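Local coordinates for protein omega transaminase (PDB 5LHA) that probably transfers amino groups between amines and carbonyl compounds as a fold type I, pyridoxal phosphate-dependent amine transaminase, here holding the pyridoxamine form of the cofactor, at residues 136-141 and 309-314; 373-378 and 452-457; 388-393 and 428-433. All blocks are in the same frame, centred on the assembly; numbering follows the deposited sequence.

Interaction 1: 136-141 and 309-314; sequences RQYWIA and QRIADA
Tyr138 and Arg310 make the one direct hydrogen bond between these two helices. Arg310 NE donates to Tyr138 OH at 2.9 Å. The bond is nearly straight, with an N-H...O angle of 169°. The hydroxyl lies at the edge of the guanidinium group, in its plane, while the ring plane is turned steeply from that group. The arginine chain is extended from CG to NE, which carries the group across to the phenol. Its NH2 is hydrogen-bonded to Gly258 O, a second anchor that should limit its turning.

The apolar contacts are made by the tyrosine ring. Its CG stands anti to the backbone N (chi1 165°), and this swings the ring over to helix 309-316. Ile311 CG1 sits over one face, 4.3 Å from the ring centroid, as a CH-pi contact. Ala314 CB packs against Tyr138 CE1 at 3.4 Å. Small residues let the backbones come close here: Ala141 CB is 3.4 Å from Ala314 O.

The short segments cross at 58°, with axes 9.3 Å apart. Helix 309-316 follows directly on strand 303-308 of the mostly parallel sheet of the fold type I large domain, and helix 124-141 packs beside helix 309-316. Leu260, on strand 260-264 of that sheet, touches Tyr138, Trp139, Arg310 and Ile311.

One water adds a polar bridge. It donates to Ala141 O and to Ala314 O, each at 2.9 Å, joining the two backbones. Tyr138 CE2 lies over the centre of one face of the Trp139 ring, whose NE1 is held by Ala226 O.

Interaction 2: 373-378 and 452-457; sequences ERYAVV and AAFARC
Phe454 CB sits squarely over the centre of the Tyr375 ring, 3.4 Å from the centroid and 8° off the ring normal, a CH-pi contact. The ring also lies against the helix backbone, with Tyr375 CE1 3.1 Å from Phe454 O. Its hydroxyl reaches the next residue, where Tyr375 OH is 3.4 Å from Ala455 CB. The OH is also near Ala455 N, but the angle is too poor for a hydrogen bond.

The phenylalanine ring meets two valines. Phe454 CG is anti to its carbonyl carbon (chi1 -76°), which turns the ring to them while CB stays over Tyr375. Val378 CG2 comes over one face, 3.7 Å from Phe454 CE1. Val377 CG1 meets the rim near the ring plane, 3.9 Å from the same CE1. The two aromatic rings are oblique to each other, their planes 37° apart.

This contact joins the last helix of the chain, 440-457, to the link between helix 370-374 and strand 378-384, an outermost strand, within this chain, of the largely antiparallel sheet. Tyr375 is the first residue to leave the helix. A type I beta turn then runs from Tyr375 to Val378, closed by Val378 N to Tyr375 O at 3.1 Å. The turn directs Tyr375, Val377 and Val378 at the helix. Outside the two segments, Ile412 of helix 408-418 and Leu392 of strand 387-393 also pack on Phe454.

Interaction 3: 388-393 and 428-433; sequences IALDLV and NKIILS
Asn428 and Asp391 are brought together by their first torsions. Asn428 CG lies between its backbone N and carbonyl carbon (chi1 73°), which turns the amide toward strand 387-393. Asp391 CG stands anti to its N (chi1 -159°) and brings the carboxylate to the amide obliquely, the planes 60° apart. Asn428 ND2 then donates to Leu392 O at 2.5 Å, nearly straight but too short to be taken at face value. It also makes a weak, bent bond to Asp391 OD1 at 2.6 Å. Leu392 N returns a bond to Asn428 O. On the other end of the amide, Lys429 NZ donates to Asn428 OD1 at 2.7 Å. With an alanine here instead of Asn428, Leu392 O would probably lose its amide donor and the lysine amine its acceptor.

The strands run antiparallel. Ile388 with Leu432 and Leu390 with Ile430 are hydrogen-bonded pairs, each with two backbone bonds. Ala389 with Ile431 and Asp391 with Lys429 are non-hydrogen-bonded pairs. On the Leu390 face, Leu390 CD1 packs on Ile430 CB at 3.8 Å and on Leu432 CG at 3.9 Å. On the other face, Ala389 CB meets Ile431 CD1 at 3.7 Å. The Ile431 side chain is about 10 Å from a bound pyridoxamine phosphate. Asp391 and Lys429 lie side by side, but Asp391 OD2 and Lys429 NZ are 4.5 Å apart, beyond a salt bridge. Asp391 OD2 instead forms salt bridges with Arg194 and Arg382, so the buried carboxylate is probably stabilised in its charged form.

Both strands are internal to the largely antiparallel sheet. Trp63 of helix 60-63 packs on Ile431. Strand 378-384 flanks 387-393, and strand 421-426 flanks 429-432, with Val423 touching Ile430 and Leu432.

Overall arrangement
Interaction 1 comes first along the chain and closes before the others open. Interaction 3 is nested inside the loop closed by interaction 2. The centres of interactions 1 and 2 are about 52 Å apart, and those of 1 and 3 about 39 Å, on opposite sides of the chain's centre. Interaction 1 belongs with the mostly parallel sheet of the cofactor-binding large domain. Interactions 2 and 3 share the largely antiparallel sheet, with centres about 13 Å apart. They touch, and Val377 O probably accepts a hydrogen bond from Val393 N. Helix 440-457 follows strand 429-432, so the chain's end packs back on its own sheet, and both contacts belong to one core of the small domain.

Interaction 1: 136-141 and 309-314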
loop_
_atom_site.group_PDB
_atom_site.type_symbol
_atom_site.label_atom_id
_atom_site.label_comp_id
_atom_site.label_asym_id
_atom_site.label_seq_id
_atom_site.Cartn_x
_atom_site.Cartn_y
_atom_site.Cartn_z
ATOM N N ARG A 136 16.195 0.934 3.563
ATOM C CA ARG A 136 15.563 1.990 2.776
ATOM C C ARG A 136 16.406 3.258 2.771
ATOM O O ARG A 136 16.550 3.906 1.728
ATOM C CB ARG A 136 14.160 2.296 3.316
ATOM C CG ARG A 136 13.120 1.180 3.153
ATOM C CD ARG A 136 12.438 1.279 1.801
ATOM N NE ARG A 136 11.328 0.338 1.624
ATOM C CZ ARG A 136 10.039 0.619 1.792
ATOM N NH1 ARG A 136 9.634 1.831 2.149
ATOM N NH2 ARG A 136 9.150 -0.332 1.586
ATOM N N GLN A 137 16.968 3.635 3.925
ATOM C CA GLN A 137 17.759 4.865 3.990
ATOM C C GLN A 137 19.059 4.752 3.204
ATOM O O GLN A 137 19.452 5.701 2.522
ATOM C CB GLN A 137 18.062 5.235 5.446
ATOM C CG GLN A 137 18.931 6.478 5.555
ATOM C CD GLN A 137 18.857 7.156 6.900
ATOM O OE1 GLN A 137 18.012 6.831 7.733
ATOM N NE2 GLN A 137 19.751 8.117 7.119
ATOM N N TYR A 138 19.724 3.596 3.267
ATOM C CA TYR A 138 20.947 3.375 2.497
ATOM C C TYR A 138 20.752 3.709 1.025
ATOM O O TYR A 138 21.581 4.394 0.420
ATOM C CB TYR A 138 21.414 1.922 2.638
ATOM C CG TYR A 138 22.445 1.519 1.600
ATOM C CD1 TYR A 138 23.764 1.938 1.711
ATOM C CD2 TYR A 138 22.100 0.745 0.497
ATOM C CE1 TYR A 138 24.721 1.575 0.767
ATOM C CE2 TYR A 138 23.057 0.388 -0.463
ATOM C CZ TYR A 138 24.363 0.811 -0.313
ATOM O OH TYR A 138 25.326 0.475 -1.229
ATOM N N TRP A 139 19.680 3.193 0.420
ATOM C CA TRP A 139 19.458 3.427 -1.004
ATOM C C TRP A 139 19.138 4.890 -1.292
ATOM O O TRP A 139 19.571 5.432 -2.320
ATOM C CB TRP A 139 18.360 2.505 -1.520
ATOM C CG TRP A 139 18.821 1.084 -1.617
ATOM C CD1 TRP A 139 18.391 0.025 -0.858
ATOM C CD2 TRP A 139 19.795 0.553 -2.524
ATOM N NE1 TRP A 139 19.050 -1.124 -1.230
ATOM C CE2 TRP A 139 19.912 -0.828 -2.253
ATOM C CE3 TRP A 139 20.577 1.110 -3.537
ATOM C CZ2 TRP A 139 20.773 -1.656 -2.964
ATOM C CZ3 TRP A 139 21.434 0.287 -4.237
ATOM C CH2 TRP A 139 21.522 -1.085 -3.951
ATOM N N ILE A 140 18.389 5.549 -0.403
ATOM C CA ILE A 140 18.100 6.969 -0.597
ATOM C C ILE A 140 19.385 7.785 -0.543
ATOM O O ILE A 140 19.605 8.677 -1.370
ATOM C CB ILE A 140 17.059 7.457 0.430
ATOM C CG1 ILE A 140 15.676 6.903 0.087
ATOM C CG2 ILE A 140 17.008 8.971 0.477
ATOM C CD1 ILE A 140 14.681 7.061 1.200
ATOM N N ALA A 141 20.262 7.488 0.423
ATOM C CA ALA A 141 21.543 8.182 0.484
ATOM C C ALA A 141 22.414 7.861 -0.724
ATOM O O ALA A 141 23.194 8.713 -1.168
ATOM C CB ALA A 141 22.280 7.821 1.772
ATOM N N GLN A 309 30.731 -1.622 6.243
ATOM C CA GLN A 309 31.356 -0.373 5.815
ATOM C C GLN A 309 30.680 0.191 4.574
ATOM O O GLN A 309 30.494 1.407 4.464
ATOM C CB GLN A 309 32.845 -0.599 5.549
ATOM C CG GLN A 309 33.697 0.668 5.506
ATOM C CD GLN A 309 34.020 1.232 6.880
ATOM O OE1 GLN A 309 34.600 0.544 7.723
ATOM N NE2 GLN A 309 33.660 2.492 7.107
ATOM N N ARG A 310 30.334 -0.672 3.617
ATOM C CA ARG A 310 29.597 -0.248 2.430
ATOM C C ARG A 310 28.396 0.623 2.795
ATOM O O ARG A 310 28.295 1.781 2.374
ATOM C CB ARG A 310 29.147 -1.478 1.641
ATOM C CG ARG A 310 28.189 -1.181 0.503
ATOM C CD ARG A 310 27.500 -2.447 0.020
ATOM N NE ARG A 310 26.435 -2.162 -0.944
ATOM C CZ ARG A 310 25.799 -3.081 -1.671
ATOM N NH1 ARG A 310 26.113 -4.364 -1.566
ATOM N NH2 ARG A 310 24.842 -2.712 -2.512
ATOM N N ILE A 311 27.488 0.074 3.604
ATOM C CA ILE A 311 26.276 0.784 4.008
ATOM C C ILE A 311 26.613 1.999 4.864
ATOM O O ILE A 311 26.021 3.073 4.707
ATOM C CB ILE A 311 25.335 -0.189 4.747
ATOM C CG1 ILE A 311 24.850 -1.287 3.802
ATOM C CG2 ILE A 311 24.137 0.547 5.374
ATOM C CD1 ILE A 311 24.305 -2.517 4.518
ATOM N N ALA A 312 27.531 1.837 5.817
ATOM C CA ALA A 312 27.867 2.926 6.730
ATOM C C ALA A 312 28.393 4.140 5.968
ATOM O O ALA A 312 28.004 5.282 6.247
ATOM C CB ALA A 312 28.887 2.442 7.759
ATOM N N ASP A 313 29.297 3.902 5.012
ATOM C CA ASP A 313 29.902 4.978 4.231
ATOM C C ASP A 313 28.862 5.748 3.429
ATOM O O ASP A 313 28.949 6.975 3.301
ATOM C CB ASP A 313 30.953 4.395 3.292
ATOM C CG ASP A 313 32.182 3.939 4.018
ATOM O OD1 ASP A 313 32.371 4.350 5.181
ATOM O OD2 ASP A 313 32.942 3.141 3.435
ATOM N N ALA A 314 27.900 5.035 2.834
ATOM C CA ALA A 314 26.887 5.695 2.017
ATOM C C ALA A 314 26.002 6.601 2.857
ATOM O O ALA A 314 25.659 7.715 2.440
ATOM C CB ALA A 314 26.036 4.659 1.290
HETATM O O HOH W 1 25.805 9.106 -0.070
#

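Interaction 2: 373-378 and 452-457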
loop_
_atom_site.group_PDB
_atom_site.type_symbol
_atom_site.label_atom_id
_atom_site.label_comp_id
_atom_site.label_asym_id
_atom_site.label_seq_id
_atom_site.Cartn_x
_atom_site.Cartn_y
_atom_site.Cartn_z
ATOM N N GLU A 373 12.306 -44.424 13.004
ATOM C CA GLU A 373 11.851 -45.776 12.690
ATOM C C GLU A 373 10.875 -46.306 13.734
ATOM O O GLU A 373 9.904 -46.991 13.389
ATOM C CB GLU A 373 13.048 -46.709 12.528
ATOM C CG GLU A 373 13.887 -46.439 11.275
ATOM C CD GLU A 373 14.548 -45.069 11.256
ATOM O OE1 GLU A 373 14.624 -44.414 12.318
ATOM O OE2 GLU A 373 14.993 -44.643 10.169
ATOM N N ARG A 374 11.109 -45.996 15.016
ATOM C CA ARG A 374 10.296 -46.575 16.086
ATOM C C ARG A 374 8.848 -46.094 16.031
ATOM O O ARG A 374 7.921 -46.868 16.292
ATOM C CB ARG A 374 10.897 -46.242 17.450
ATOM C CG ARG A 374 12.231 -46.911 17.755
ATOM C CD ARG A 374 12.751 -46.476 19.124
ATOM N NE ARG A 374 14.182 -46.731 19.290
ATOM C CZ ARG A 374 14.697 -47.592 20.162
ATOM N NH1 ARG A 374 13.898 -48.283 20.967
ATOM N NH2 ARG A 374 16.013 -47.756 20.240
ATOM N N TYR A 375 8.632 -44.825 15.699
ATOM C CA TYR A 375 7.339 -44.173 15.867
ATOM C C TYR A 375 6.848 -43.645 14.526
ATOM O O TYR A 375 7.522 -42.828 13.891
ATOM C CB TYR A 375 7.439 -43.051 16.901
ATOM C CG TYR A 375 7.708 -43.544 18.308
ATOM C CD1 TYR A 375 6.697 -44.131 19.060
ATOM C CD2 TYR A 375 8.968 -43.435 18.878
ATOM C CE1 TYR A 375 6.929 -44.584 20.342
ATOM C CE2 TYR A 375 9.212 -43.888 20.167
ATOM C CZ TYR A 375 8.188 -44.459 20.893
ATOM O OH TYR A 375 8.426 -44.908 22.172
ATOM N N ALA A 376 5.690 -44.146 14.082
ATOM C CA ALA A 376 5.118 -43.702 12.813
ATOM C C ALA A 376 4.934 -42.188 12.764
ATOM O O ALA A 376 5.168 -41.561 11.724
ATOM C CB ALA A 376 3.783 -44.409 12.563
ATOM N N VAL A 377 4.526 -41.582 13.883
ATOM C CA VAL A 377 4.213 -40.156 13.881
ATOM C C VAL A 377 5.461 -39.296 13.682
ATOM O O VAL A 377 5.349 -38.132 13.284
ATOM C CB VAL A 377 3.456 -39.786 15.176
ATOM C CG1 VAL A 377 4.395 -39.785 16.385
ATOM C CG2 VAL A 377 2.761 -38.441 15.034
ATOM N N VAL A 378 6.648 -39.850 13.913
ATOM C CA VAL A 378 7.906 -39.121 13.751
ATOM C C VAL A 378 8.306 -39.160 12.279
ATOM O O VAL A 378 8.786 -40.181 11.783
ATOM C CB VAL A 378 9.008 -39.710 14.639
ATOM C CG1 VAL A 378 10.315 -38.944 14.459
ATOM C CG2 VAL A 378 8.571 -39.703 16.100
ATOM N N ALA A 452 10.242 -41.587 26.179
ATOM C CA ALA A 452 9.109 -41.849 27.062
ATOM C C ALA A 452 7.836 -41.175 26.560
ATOM O O ALA A 452 6.754 -41.777 26.590
ATOM C CB ALA A 452 9.435 -41.383 28.479
ATOM N N ALA A 453 7.945 -39.928 26.094
ATOM C CA ALA A 453 6.761 -39.194 25.654
ATOM C C ALA A 453 6.112 -39.852 24.442
ATOM O O ALA A 453 4.881 -39.885 24.331
ATOM C CB ALA A 453 7.128 -37.741 25.360
ATOM N N PHE A 454 6.923 -40.351 23.504
ATOM C CA PHE A 454 6.367 -41.007 22.327
ATOM C C PHE A 454 5.855 -42.402 22.635
ATOM O O PHE A 454 4.930 -42.872 21.967
ATOM C CB PHE A 454 7.405 -41.070 21.209
ATOM C CG PHE A 454 7.605 -39.771 20.519
ATOM C CD1 PHE A 454 6.695 -39.332 19.573
ATOM C CD2 PHE A 454 8.681 -38.971 20.832
ATOM C CE1 PHE A 454 6.871 -38.129 18.946
ATOM C CE2 PHE A 454 8.859 -37.767 20.212
ATOM C CZ PHE A 454 7.957 -37.343 19.269
ATOM N N ALA A 455 6.448 -43.090 23.615
ATOM C CA ALA A 455 5.866 -44.348 24.069
ATOM C C ALA A 455 4.485 -44.112 24.658
ATOM O O ALA A 455 3.567 -44.918 24.465
ATOM C CB ALA A 455 6.779 -45.021 25.093
ATOM N N ARG A 456 4.319 -42.995 25.360
ATOM C CA ARG A 456 3.044 -42.634 25.956
ATOM C C ARG A 456 2.068 -42.109 24.909
ATOM O O ARG A 456 0.963 -42.645 24.753
ATOM C CB ARG A 456 3.284 -41.595 27.051
ATOM C CG ARG A 456 2.089 -41.288 27.910
ATOM C CD ARG A 456 1.558 -42.540 28.548
ATOM N NE ARG A 456 0.706 -42.242 29.689
ATOM C CZ ARG A 456 1.043 -42.485 30.950
ATOM N NH1 ARG A 456 2.220 -43.038 31.224
ATOM N NH2 ARG A 456 0.200 -42.189 31.932
ATOM N N CYS A 457 2.468 -41.075 24.165
ATOM C CA CYS A 457 1.540 -40.310 23.340
ATOM C C CYS A 457 1.877 -40.333 21.853
ATOM O O CYS A 457 1.301 -39.550 21.090
ATOM C CB CYS A 457 1.482 -38.865 23.840
ATOM S SG CYS A 457 1.151 -38.721 25.616
#

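Interaction 3: 388-393 and 428-433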
loop_
_atom_site.group_PDB
_atom_site.type_symbol
_atom_site.label_atom_id
_atom_site.label_comp_id
_atom_site.label_asym_id
_atom_site.label_seq_id
_atom_site.Cartn_x
_atom_site.Cartn_y
_atom_site.Cartn_z
ATOM N N ILE A 388 17.054 -28.077 16.932
ATOM C CA ILE A 388 16.590 -29.331 16.357
ATOM C C ILE A 388 15.069 -29.296 16.330
ATOM O O ILE A 388 14.433 -28.687 17.194
ATOM C CB ILE A 388 17.109 -30.550 17.155
ATOM C CG1 ILE A 388 18.614 -30.735 16.944
ATOM C CG2 ILE A 388 16.366 -31.824 16.771
ATOM C CD1 ILE A 388 19.264 -31.624 17.974
ATOM N N ALA A 389 14.481 -29.914 15.308
ATOM C CA ALA A 389 13.033 -30.054 15.236
ATOM C C ALA A 389 12.664 -31.488 14.894
ATOM O O ALA A 389 13.284 -32.117 14.029
ATOM C CB ALA A 389 12.418 -29.114 14.201
ATOM N N LEU A 390 11.648 -31.995 15.580
ATOM C CA LEU A 390 11.040 -33.277 15.261
ATOM C C LEU A 390 9.756 -32.989 14.497
ATOM O O LEU A 390 8.869 -32.303 15.008
ATOM C CB LEU A 390 10.765 -34.080 16.535
ATOM C CG LEU A 390 11.960 -34.373 17.457
ATOM C CD1 LEU A 390 12.076 -33.299 18.530
ATOM C CD2 LEU A 390 11.848 -35.753 18.104
ATOM N N ASP A 391 9.677 -33.458 13.265
ATOM C CA ASP A 391 8.546 -33.138 12.400
ATOM C C ASP A 391 7.513 -34.269 12.452
ATOM O O ASP A 391 7.739 -35.360 11.916
ATOM C CB ASP A 391 9.027 -32.868 10.977
ATOM C CG ASP A 391 8.030 -32.064 10.185
ATOM O OD1 ASP A 391 6.812 -32.333 10.316
ATOM O OD2 ASP A 391 8.466 -31.131 9.469
ATOM N N LEU A 392 6.366 -33.994 13.066
ATOM C CA LEU A 392 5.332 -35.000 13.244
ATOM C C LEU A 392 4.351 -34.915 12.080
ATOM O O LEU A 392 3.880 -33.829 11.728
ATOM C CB LEU A 392 4.601 -34.815 14.577
ATOM C CG LEU A 392 5.403 -34.708 15.885
ATOM C CD1 LEU A 392 4.460 -34.503 17.061
ATOM C CD2 LEU A 392 6.311 -35.919 16.135
ATOM N N VAL A 393 4.072 -36.064 11.470
ATOM C CA VAL A 393 3.213 -36.161 10.304
ATOM C C VAL A 393 2.122 -37.181 10.581
ATOM O O VAL A 393 2.250 -38.051 11.446
ATOM C CB VAL A 393 3.999 -36.555 9.039
ATOM C CG1 VAL A 393 5.129 -35.584 8.810
ATOM C CG2 VAL A 393 4.528 -37.979 9.174
ATOM N N ASN A 428 3.136 -28.646 14.208
ATOM C CA ASN A 428 3.284 -30.094 14.224
ATOM C C ASN A 428 4.701 -30.526 14.571
ATOM O O ASN A 428 5.041 -31.702 14.402
ATOM C CB ASN A 428 2.886 -30.679 12.871
ATOM C CG ASN A 428 3.915 -30.402 11.798
ATOM O OD1 ASN A 428 4.179 -29.254 11.452
ATOM N ND2 ASN A 428 4.496 -31.462 11.254
ATOM N N LYS A 429 5.520 -29.608 15.081
ATOM C CA LYS A 429 6.942 -29.842 15.276
ATOM C C LYS A 429 7.334 -29.563 16.721
ATOM O O LYS A 429 6.917 -28.556 17.305
ATOM C CB LYS A 429 7.762 -28.943 14.339
ATOM C CG LYS A 429 7.240 -28.906 12.907
ATOM C CD LYS A 429 8.050 -27.969 12.027
ATOM C CE LYS A 429 7.475 -27.910 10.623
ATOM N NZ LYS A 429 6.046 -27.472 10.640
ATOM N N ILE A 430 8.148 -30.451 17.290
ATOM C CA ILE A 430 8.722 -30.253 18.619
ATOM C C ILE A 430 10.089 -29.607 18.448
ATOM O O ILE A 430 10.960 -30.149 17.755
ATOM C CB ILE A 430 8.844 -31.575 19.395
ATOM C CG1 ILE A 430 7.545 -32.384 19.380
ATOM C CG2 ILE A 430 9.258 -31.298 20.834
ATOM C CD1 ILE A 430 6.487 -31.872 20.336
ATOM N N ILE A 431 10.282 -28.445 19.072
ATOM C CA ILE A 431 11.542 -27.714 19.003
ATOM C C ILE A 431 12.374 -28.032 20.241
ATOM O O ILE A 431 11.879 -27.954 21.373
ATOM C CB ILE A 431 11.310 -26.196 18.878
ATOM C CG1 ILE A 431 10.498 -25.857 17.623
ATOM C CG2 ILE A 431 12.628 -25.444 18.914
ATOM C CD1 ILE A 431 10.939 -26.577 16.375
ATOM N N LEU A 432 13.645 -28.368 20.020
ATOM C CA LEU A 432 14.658 -28.515 21.058
ATOM C C LEU A 432 15.648 -27.364 20.909
ATOM O O LEU A 432 16.236 -27.198 19.841
ATOM C CB LEU A 432 15.380 -29.857 20.916
ATOM C CG LEU A 432 14.508 -31.091 20.662
ATOM C CD1 LEU A 432 15.332 -32.370 20.626
ATOM C CD2 LEU A 432 13.387 -31.203 21.678
ATOM N N SER A 433 15.829 -26.567 21.965
ATOM C CA SER A 433 16.784 -25.456 21.883
ATOM C C SER A 433 17.386 -25.133 23.249
ATOM O O SER A 433 17.188 -24.034 23.787
ATOM C CB SER A 433 16.120 -24.221 21.276
ATOM O OG SER A 433 15.105 -23.709 22.114
#